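Local coordinates for protein endo-beta-mannanase (Rhizomucor miehei, PDB 4QP0) that probably hydrolyses internal beta-1,4-mannosidic linkages in mannans, galactomannans and glucomannans, as a secreted glycoside hydrolase of family 5, at residues I167-A173 with H213-D219; S203-K207 with S248-F252. All coordinates share one frame; numbering follows the deposited sequence.

Contact 1 (I167-A173 with H213-D219)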
ATOM      1  N   ILE A 167       6.926  -9.345  -7.949  1.00 29.49           N
ATOM      2  CA  ILE A 167       6.681  -8.112  -7.220  1.00 28.58           C
ATOM      3  C   ILE A 167       6.263  -7.012  -8.193  1.00 28.86           C
ATOM      4  O   ILE A 167       6.973  -6.726  -9.168  1.00 28.91           O
ATOM      5  CB  ILE A 167       7.932  -7.676  -6.413  1.00 28.63           C
ATOM      6  CG1 ILE A 167       8.217  -8.683  -5.299  1.00 28.46           C
ATOM      7  CG2 ILE A 167       7.742  -6.292  -5.809  1.00 27.87           C
ATOM      8  CD1 ILE A 167       9.625  -8.604  -4.757  1.00 29.11           C
ATOM      9  N   PHE A 168       5.104  -6.411  -7.912  1.00 29.43           N
ATOM     10  CA  PHE A 168       4.546  -5.302  -8.688  1.00 29.26           C
ATOM     11  C   PHE A 168       5.381  -4.052  -8.475  1.00 30.78           C
ATOM     12  O   PHE A 168       5.789  -3.396  -9.438  1.00 31.40           O
ATOM     13  CB  PHE A 168       3.112  -5.038  -8.239  1.00 28.94           C
ATOM     14  CG  PHE A 168       2.366  -4.040  -9.081  1.00 29.03           C
ATOM     15  CD1 PHE A 168       1.384  -4.466  -9.969  1.00 28.56           C
ATOM     16  CD2 PHE A 168       2.598  -2.669  -8.949  1.00 29.05           C
ATOM     17  CE1 PHE A 168       0.674  -3.556 -10.738  1.00 28.36           C
ATOM     18  CE2 PHE A 168       1.889  -1.755  -9.715  1.00 28.81           C
ATOM     19  CZ  PHE A 168       0.923  -2.202 -10.607  1.00 29.03           C
ATOM     20  N   GLY A 169       5.624  -3.713  -7.211  1.00 29.49           N
ATOM     21  CA  GLY A 169       6.382  -2.523  -6.892  1.00 28.37           C
ATOM     22  C   GLY A 169       6.441  -2.303  -5.405  1.00 28.22           C
ATOM     23  O   GLY A 169       5.709  -2.940  -4.651  1.00 29.05           O
ATOM     24  N   TRP A 170       7.325  -1.398  -4.995  1.00 27.45           N
ATOM     25  CA  TRP A 170       7.509  -1.023  -3.586  1.00 26.49           C
ATOM     26  C   TRP A 170       6.730   0.193  -3.165  1.00 26.96           C
ATOM     27  O   TRP A 170       6.633   1.167  -3.908  1.00 27.96           O
ATOM     28  CB  TRP A 170       8.982  -0.751  -3.316  1.00 25.07           C
ATOM     29  CG  TRP A 170       9.864  -1.889  -3.729  1.00 23.60           C
ATOM     30  CD1 TRP A 170      10.753  -1.928  -4.793  1.00 23.26           C
ATOM     31  CD2 TRP A 170       9.948  -3.215  -3.102  1.00 23.40           C
ATOM     32  NE1 TRP A 170      11.376  -3.152  -4.867  1.00 24.03           N
ATOM     33  CE2 TRP A 170      10.938  -3.973  -3.879  1.00 23.80           C
ATOM     34  CE3 TRP A 170       9.334  -3.824  -2.011  1.00 22.79           C
ATOM     35  CZ2 TRP A 170      11.281  -5.282  -3.559  1.00 23.68           C
ATOM     36  CZ3 TRP A 170       9.692  -5.142  -1.692  1.00 23.41           C
ATOM     37  CH2 TRP A 170      10.641  -5.853  -2.447  1.00 23.56           C
ATOM     38  N   GLU A 171       6.182   0.156  -1.954  1.00 27.48           N
ATOM     39  CA  GLU A 171       5.595   1.340  -1.354  1.00 27.72           C
ATOM     40  C   GLU A 171       6.378   1.707  -0.112  1.00 28.09           C
ATOM     41  O   GLU A 171       6.656   0.848   0.732  1.00 28.10           O
ATOM     42  CB  GLU A 171       4.132   1.105  -0.995  1.00 28.47           C
ATOM     43  CG  GLU A 171       3.274   0.671  -2.165  1.00 29.48           C
ATOM     44  CD  GLU A 171       1.816   1.004  -1.963  1.00 29.71           C
ATOM     45  OE1 GLU A 171       1.270   0.713  -0.870  1.00 29.73           O
ATOM     46  OE2 GLU A 171       1.224   1.573  -2.904  1.00 29.29           O
ATOM     47  N   ILE A 172       6.724   2.988  -0.011  1.00 29.48           N
ATOM     48  CA  ILE A 172       7.534   3.524   1.096  1.00 29.80           C
ATOM     49  C   ILE A 172       6.917   3.254   2.475  1.00 30.85           C
ATOM     50  O   ILE A 172       7.541   2.620   3.330  1.00 31.85           O
ATOM     51  CB  ILE A 172       7.779   5.045   0.931  1.00 29.80           C
ATOM     52  CG1 ILE A 172       8.635   5.320  -0.313  1.00 29.03           C
ATOM     53  CG2 ILE A 172       8.423   5.625   2.189  1.00 29.96           C
ATOM     54  CD1 ILE A 172       8.617   6.762  -0.782  1.00 28.85           C
ATOM     55  N   ALA A 173       5.694   3.744   2.679  1.00 30.96           N
ATOM     56  CA  ALA A 173       4.991   3.591   3.940  1.00 31.02           C
ATOM     57  C   ALA A 173       3.484   3.650   3.743  1.00 31.43           C
ATOM     58  O   ALA A 173       2.993   4.255   2.793  1.00 31.05           O
ATOM     59  CB  ALA A 173       5.429   4.665   4.919  1.00 31.68           C
ATOM     60  N   HIS A 213      11.856  -2.287 -10.513  1.00 32.10           N
ATOM     61  CA  HIS A 213      10.524  -2.146  -9.953  1.00 31.69           C
ATOM     62  C   HIS A 213      10.010  -0.744  -9.913  1.00 32.46           C
ATOM     63  O   HIS A 213      10.777   0.224  -9.907  1.00 33.75           O
ATOM     64  CB  HIS A 213      10.476  -2.735  -8.548  1.00 29.83           C
ATOM     65  CG  HIS A 213      10.579  -4.232  -8.515  1.00 28.21           C
ATOM     66  ND1 HIS A 213      11.639  -4.871  -7.988  1.00 27.05           N
ATOM     67  CD2 HIS A 213       9.706  -5.217  -8.970  1.00 27.06           C
ATOM     68  CE1 HIS A 213      11.456  -6.197  -8.092  1.00 27.51           C
ATOM     69  NE2 HIS A 213      10.274  -6.409  -8.697  1.00 27.39           N
ATOM     70  N   LEU A 214       8.685  -0.639  -9.876  1.00 32.18           N
ATOM     71  CA  LEU A 214       8.012   0.631  -9.671  1.00 30.96           C
ATOM     72  C   LEU A 214       8.051   1.007  -8.200  1.00 30.43           C
ATOM     73  O   LEU A 214       8.197   0.148  -7.319  1.00 29.28           O
ATOM     74  CB  LEU A 214       6.562   0.572 -10.163  1.00 28.84           C
ATOM     75  CG  LEU A 214       6.338   0.126 -11.606  1.00 29.19           C
ATOM     76  CD1 LEU A 214       4.852   0.160 -11.913  1.00 29.24           C
ATOM     77  CD2 LEU A 214       7.104   0.995 -12.593  1.00 29.34           C
ATOM     78  N   VAL A 215       7.927   2.300  -7.939  1.00 29.58           N
ATOM     79  CA  VAL A 215       7.895   2.797  -6.573  1.00 31.22           C
ATOM     80  C   VAL A 215       6.721   3.757  -6.443  1.00 31.06           C
ATOM     81  O   VAL A 215       6.479   4.564  -7.339  1.00 31.21           O
ATOM     82  CB  VAL A 215       9.228   3.490  -6.180  1.00 29.64           C
ATOM     83  CG1 VAL A 215       9.226   3.910  -4.714  1.00 29.26           C
ATOM     84  CG2 VAL A 215      10.390   2.555  -6.445  1.00 29.54           C
ATOM     85  N   ALA A 216       5.989   3.635  -5.336  1.00 31.78           N
ATOM     86  CA  ALA A 216       4.958   4.598  -4.953  1.00 31.48           C
ATOM     87  C   ALA A 216       5.078   4.908  -3.464  1.00 31.67           C
ATOM     88  O   ALA A 216       5.976   4.396  -2.798  1.00 34.53           O
ATOM     89  CB  ALA A 216       3.577   4.068  -5.288  1.00 30.15           C
ATOM     90  N   VAL A 217       4.195   5.753  -2.941  1.00 31.21           N
ATOM     91  CA  VAL A 217       4.233   6.063  -1.514  1.00 30.69           C
ATOM     92  C   VAL A 217       3.367   5.100  -0.724  1.00 30.29           C
ATOM     93  O   VAL A 217       3.839   4.507   0.245  1.00 30.40           O
ATOM     94  CB  VAL A 217       3.835   7.524  -1.216  1.00 30.81           C
ATOM     95  CG1 VAL A 217       3.792   7.782   0.286  1.00 30.80           C
ATOM     96  CG2 VAL A 217       4.809   8.469  -1.890  1.00 29.96           C
ATOM     97  N   GLY A 218       2.110   4.945  -1.150  1.00 30.84           N
ATOM     98  CA  GLY A 218       1.116   4.160  -0.419  1.00 28.77           C
ATOM     99  C   GLY A 218       0.260   5.027   0.486  1.00 30.28           C
ATOM    100  O   GLY A 218      -0.311   4.535   1.462  1.00 30.66           O
ATOM    101  N   ASP A 219       0.179   6.322   0.171  1.00 31.23           N
ATOM    102  CA  ASP A 219      -0.579   7.291   0.972  1.00 31.82           C
ATOM    103  C   ASP A 219      -2.063   7.255   0.657  1.00 31.56           C
ATOM    104  O   ASP A 219      -2.488   6.580  -0.285  1.00 32.03           O
ATOM    105  CB  ASP A 219      -0.038   8.718   0.794  1.00 33.35           C
ATOM    106  CG  ASP A 219      -0.239   9.276  -0.626  1.00 35.82           C
ATOM    107  OD1 ASP A 219       0.242   8.658  -1.612  1.00 36.84           O
ATOM    108  OD2 ASP A 219      -0.853  10.367  -0.753  1.00 37.63           O
TER
HETATM  109  O   HOH W   1       7.368  -3.404 -11.396  1.00 28.51           O

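Contact 2 (S203-K207 with S248-F252)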
ATOM      1  N   SER A 203      12.439   7.270  -1.819  1.00 32.77           N
ATOM      2  CA  SER A 203      12.114   6.686  -3.128  1.00 34.46           C
ATOM      3  C   SER A 203      13.339   6.676  -4.040  1.00 34.40           C
ATOM      4  O   SER A 203      13.537   5.733  -4.801  1.00 33.76           O
ATOM      5  CB  SER A 203      10.918   7.382  -3.796  1.00 34.87           C
ATOM      6  OG  SER A 203      11.175   8.753  -4.056  1.00 34.49           O
ATOM      7  N   GLU A 204      14.170   7.715  -3.945  1.00 35.66           N
ATOM      8  CA  GLU A 204      15.449   7.726  -4.658  1.00 35.77           C
ATOM      9  C   GLU A 204      16.379   6.633  -4.142  1.00 34.15           C
ATOM     10  O   GLU A 204      17.031   5.957  -4.933  1.00 35.15           O
ATOM     11  CB  GLU A 204      16.120   9.103  -4.623  1.00 37.57           C
ATOM     12  CG  GLU A 204      15.575  10.063  -5.677  1.00 38.95           C
ATOM     13  CD  GLU A 204      15.989  11.518  -5.462  1.00 40.76           C
ATOM     14  OE1 GLU A 204      16.769  11.807  -4.519  1.00 41.23           O
ATOM     15  OE2 GLU A 204      15.520  12.380  -6.244  1.00 39.70           O
ATOM     16  N   TYR A 205      16.413   6.435  -2.827  1.00 34.09           N
ATOM     17  CA  TYR A 205      17.221   5.353  -2.257  1.00 33.91           C
ATOM     18  C   TYR A 205      16.771   3.981  -2.769  1.00 33.19           C
ATOM     19  O   TYR A 205      17.613   3.146  -3.101  1.00 33.20           O
ATOM     20  CB  TYR A 205      17.232   5.390  -0.727  1.00 33.95           C
ATOM     21  CG  TYR A 205      18.101   4.310  -0.107  1.00 35.65           C
ATOM     22  CD1 TYR A 205      19.498   4.403  -0.139  1.00 36.65           C
ATOM     23  CD2 TYR A 205      17.528   3.190   0.506  1.00 35.90           C
ATOM     24  CE1 TYR A 205      20.296   3.411   0.421  1.00 36.31           C
ATOM     25  CE2 TYR A 205      18.315   2.193   1.067  1.00 35.75           C
ATOM     26  CZ  TYR A 205      19.696   2.311   1.027  1.00 35.46           C
ATOM     27  OH  TYR A 205      20.477   1.326   1.584  1.00 34.65           O
ATOM     28  N   ILE A 206      15.457   3.754  -2.832  1.00 32.25           N
ATOM     29  CA  ILE A 206      14.922   2.530  -3.442  1.00 32.48           C
ATOM     30  C   ILE A 206      15.370   2.430  -4.902  1.00 33.95           C
ATOM     31  O   ILE A 206      15.851   1.378  -5.328  1.00 36.94           O
ATOM     32  CB  ILE A 206      13.378   2.420  -3.323  1.00 32.22           C
ATOM     33  CG1 ILE A 206      12.965   2.267  -1.856  1.00 31.07           C
ATOM     34  CG2 ILE A 206      12.839   1.249  -4.148  1.00 31.40           C
ATOM     35  CD1 ILE A 206      11.475   2.397  -1.616  1.00 32.14           C
ATOM     36  N   LYS A 207      15.251   3.521  -5.655  1.00 33.31           N
ATOM     37  CA  LYS A 207      15.634   3.508  -7.069  1.00 34.55           C
ATOM     38  C   LYS A 207      17.116   3.193  -7.336  1.00 35.66           C
ATOM     39  O   LYS A 207      17.439   2.563  -8.348  1.00 35.91           O
ATOM     40  CB  LYS A 207      15.221   4.810  -7.764  1.00 35.31           C
ATOM     41  CG  LYS A 207      13.724   4.928  -8.034  1.00 36.40           C
ATOM     42  CD  LYS A 207      13.236   3.942  -9.093  1.00 35.14           C
ATOM     43  CE  LYS A 207      11.777   4.203  -9.427  1.00 34.13           C
ATOM     44  NZ  LYS A 207      11.365   3.525 -10.681  1.00 35.53           N
ATOM     45  N   SER A 248      10.134  12.433  -9.971  1.00 34.41           N
ATOM     46  CA  SER A 248      10.538  11.487 -11.013  1.00 34.63           C
ATOM     47  C   SER A 248      10.860  10.125 -10.407  1.00 34.28           C
ATOM     48  O   SER A 248      10.893   9.111 -11.105  1.00 34.35           O
ATOM     49  CB  SER A 248      11.745  12.028 -11.780  1.00 36.52           C
ATOM     50  OG  SER A 248      12.749  12.457 -10.876  1.00 38.58           O
ATOM     51  N   SER A 249      11.075  10.115  -9.096  1.00 33.80           N
ATOM     52  CA  SER A 249      11.380   8.904  -8.349  1.00 33.20           C
ATOM     53  C   SER A 249      10.140   8.076  -7.974  1.00 31.80           C
ATOM     54  O   SER A 249      10.268   6.974  -7.438  1.00 30.99           O
ATOM     55  CB  SER A 249      12.133   9.291  -7.083  1.00 34.62           C
ATOM     56  OG  SER A 249      12.812   8.179  -6.552  1.00 38.54           O
ATOM     57  N   ILE A 250       8.955   8.623  -8.238  1.00 31.40           N
ATOM     58  CA  ILE A 250       7.669   7.970  -7.952  1.00 30.14           C
ATOM     59  C   ILE A 250       6.994   7.602  -9.274  1.00 29.70           C
ATOM     60  O   ILE A 250       6.677   8.480 -10.079  1.00 29.25           O
ATOM     61  CB  ILE A 250       6.735   8.904  -7.139  1.00 29.71           C
ATOM     62  CG1 ILE A 250       7.409   9.396  -5.840  1.00 29.47           C
ATOM     63  CG2 ILE A 250       5.393   8.235  -6.866  1.00 30.54           C
ATOM     64  CD1 ILE A 250       7.406   8.412  -4.685  1.00 29.16           C
ATOM     65  N   ASP A 251       6.764   6.313  -9.494  1.00 30.19           N
ATOM     66  CA  ASP A 251       6.238   5.839 -10.784  1.00 31.20           C
ATOM     67  C   ASP A 251       4.726   5.907 -10.915  1.00 31.05           C
ATOM     68  O   ASP A 251       4.211   6.172 -12.000  1.00 30.82           O
ATOM     69  CB  ASP A 251       6.709   4.416 -11.069  1.00 32.02           C
ATOM     70  CG  ASP A 251       8.219   4.297 -11.079  1.00 33.38           C
ATOM     71  OD1 ASP A 251       8.879   5.022 -11.863  1.00 34.73           O
ATOM     72  OD2 ASP A 251       8.740   3.476 -10.302  1.00 32.07           O
ATOM     73  N   PHE A 252       4.019   5.640  -9.819  1.00 31.76           N
ATOM     74  CA  PHE A 252       2.566   5.788  -9.779  1.00 31.50           C
ATOM     75  C   PHE A 252       2.090   6.407  -8.461  1.00 31.82           C
ATOM     76  O   PHE A 252       2.790   6.355  -7.446  1.00 32.02           O
ATOM     77  CB  PHE A 252       1.855   4.458 -10.073  1.00 31.07           C
ATOM     78  CG  PHE A 252       2.087   3.390  -9.038  1.00 31.60           C
ATOM     79  CD1 PHE A 252       1.211   3.234  -7.976  1.00 30.91           C
ATOM     80  CD2 PHE A 252       3.174   2.523  -9.141  1.00 32.32           C
ATOM     81  CE1 PHE A 252       1.424   2.250  -7.023  1.00 31.50           C
ATOM     82  CE2 PHE A 252       3.390   1.533  -8.191  1.00 31.71           C
ATOM     83  CZ  PHE A 252       2.515   1.398  -7.130  1.00 31.56           C
TER
HETATM   84  O   HOH W   2      12.620  12.275  -7.174  1.00 44.44           O

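Contact 1 (I167-A173 with H213-D219)
His213 and Trp170 bring their rings together beside Ile167. The imidazole plane stands at 78° to the indole, an oblique pairing with His213 ND1 3.6 Å from Trp170 NE1. Neither nitrogen serves the other, since both are hydrogen-bonded to OD2 of Asp210. Ile167 fills the corner between the rings: its CG2, anti to the backbone N, lies 4.1 Å from the centroid of the His213 ring, a CH-pi contact over one face, and also covers a face of the Trp170 ring. With His213 NE2 bonded to the carbonyl of Asp164, both ring nitrogens are satisfied and the rotation of the imidazole is fixed. Both partners are acceptors, one of them a carboxylate, which would probably favour the doubly protonated ring.

Beyond the rings the two chains run as neighbouring parallel strands, the fourth and fifth of the TIM barrel. They are joined by the beta-alpha-beta crossover through helix 192-209, against which Ile172 and Val215 pack. Trp170 grips both sides of its partner Val215, its N donating to Leu214 O (2.9 Å) and its O accepting from Ala216 N (2.9 Å). Ile172 N continues the ladder to Ala216 O at 3.2 Å.

Val217 contributes mainly through its backbone, because its side chain leaves the strand pair toward Ile199. Its carbonyl O receives Ala173 N at 3.2 Å, nearly head-on, while CG2 lies 4.3 Å from Ile172 CD1. Next to it, the Glu171 carboxylate reaches Gly218 CA (3.5 Å from OE1), and OE1 is held by Arg53 and Thr106.

Contact 2 (S203-K207 with S248-F252)
The carboxylate of Asp251 is met by Lys207 at its oxygens rather than over a face. The ammonium NZ of Lys207 approaches the syn lone pair of OD2 at 2.7 Å, forming a salt bridge, and lies 3.1 Å from Asp251 OD1. The two side chains come from opposite directions. Lys207 turns at its second torsion (chi2 -69°) and then runs out straight, which carries NZ from the helix across to the loop. OD2 has a second partner in the backbone N of Val215, and NZ a further, weak one in the carbonyl of His213, so this ion pair is tied to the backbone at His213 and Val215. The other carboxylate, that of Glu204, is linked more loosely: a water donates to its OE2 and accepts a weak bond from Ser249 N, while OE2 also pairs with Lys200.

Between these two charged side chains sits Ser249, whose hydroxyl presses on the helix backbone. Its chi1 of -161° turns OG away from the backbone N of Ser249 and onto the helix, where it makes a weak hydrogen bond to Ser203 OG at 3.0 Å. That acceptor is itself bonded to carbonyls of the preceding turn, at Ile199 and Lys200. Ser249 OG also lies 3.0 Å from Glu204 N, but at an angle too poor for a hydrogen bond. Glu204 CG, 3.5 Å from Ser249 OG, flanks the hydroxyl, and Ile250 CD1 adds an apolar touch to Ser203 CB at 3.8 Å.

The arrangement belongs to the outer layer of a TIM barrel: helix 192-209, which links the fourth and fifth strands, packs on the loop that leads into the sixth, strand 253-257, at the N-terminal end of the barrel.

Contact 1 lies deep in the barrel wall, with every touching residue buried, whereas contact 2 is only partly buried and lies in the outer layer. Backbone ladder bonds and rings dominate the first; a salt bridge, serine hydroxyls and a bridging water characterise the second. The elements follow one another in the chain: helix 192-209, which supplies 203-207, connects the strands paired in contact 1. The contacts, about 8 Å apart between centres, meet directly at Asp251, the residue through which the loop of contact 2 reaches strand 214-216 of contact 1, and Ala216 CB packs on the backbone of Phe252, just ahead of the next barrel strand.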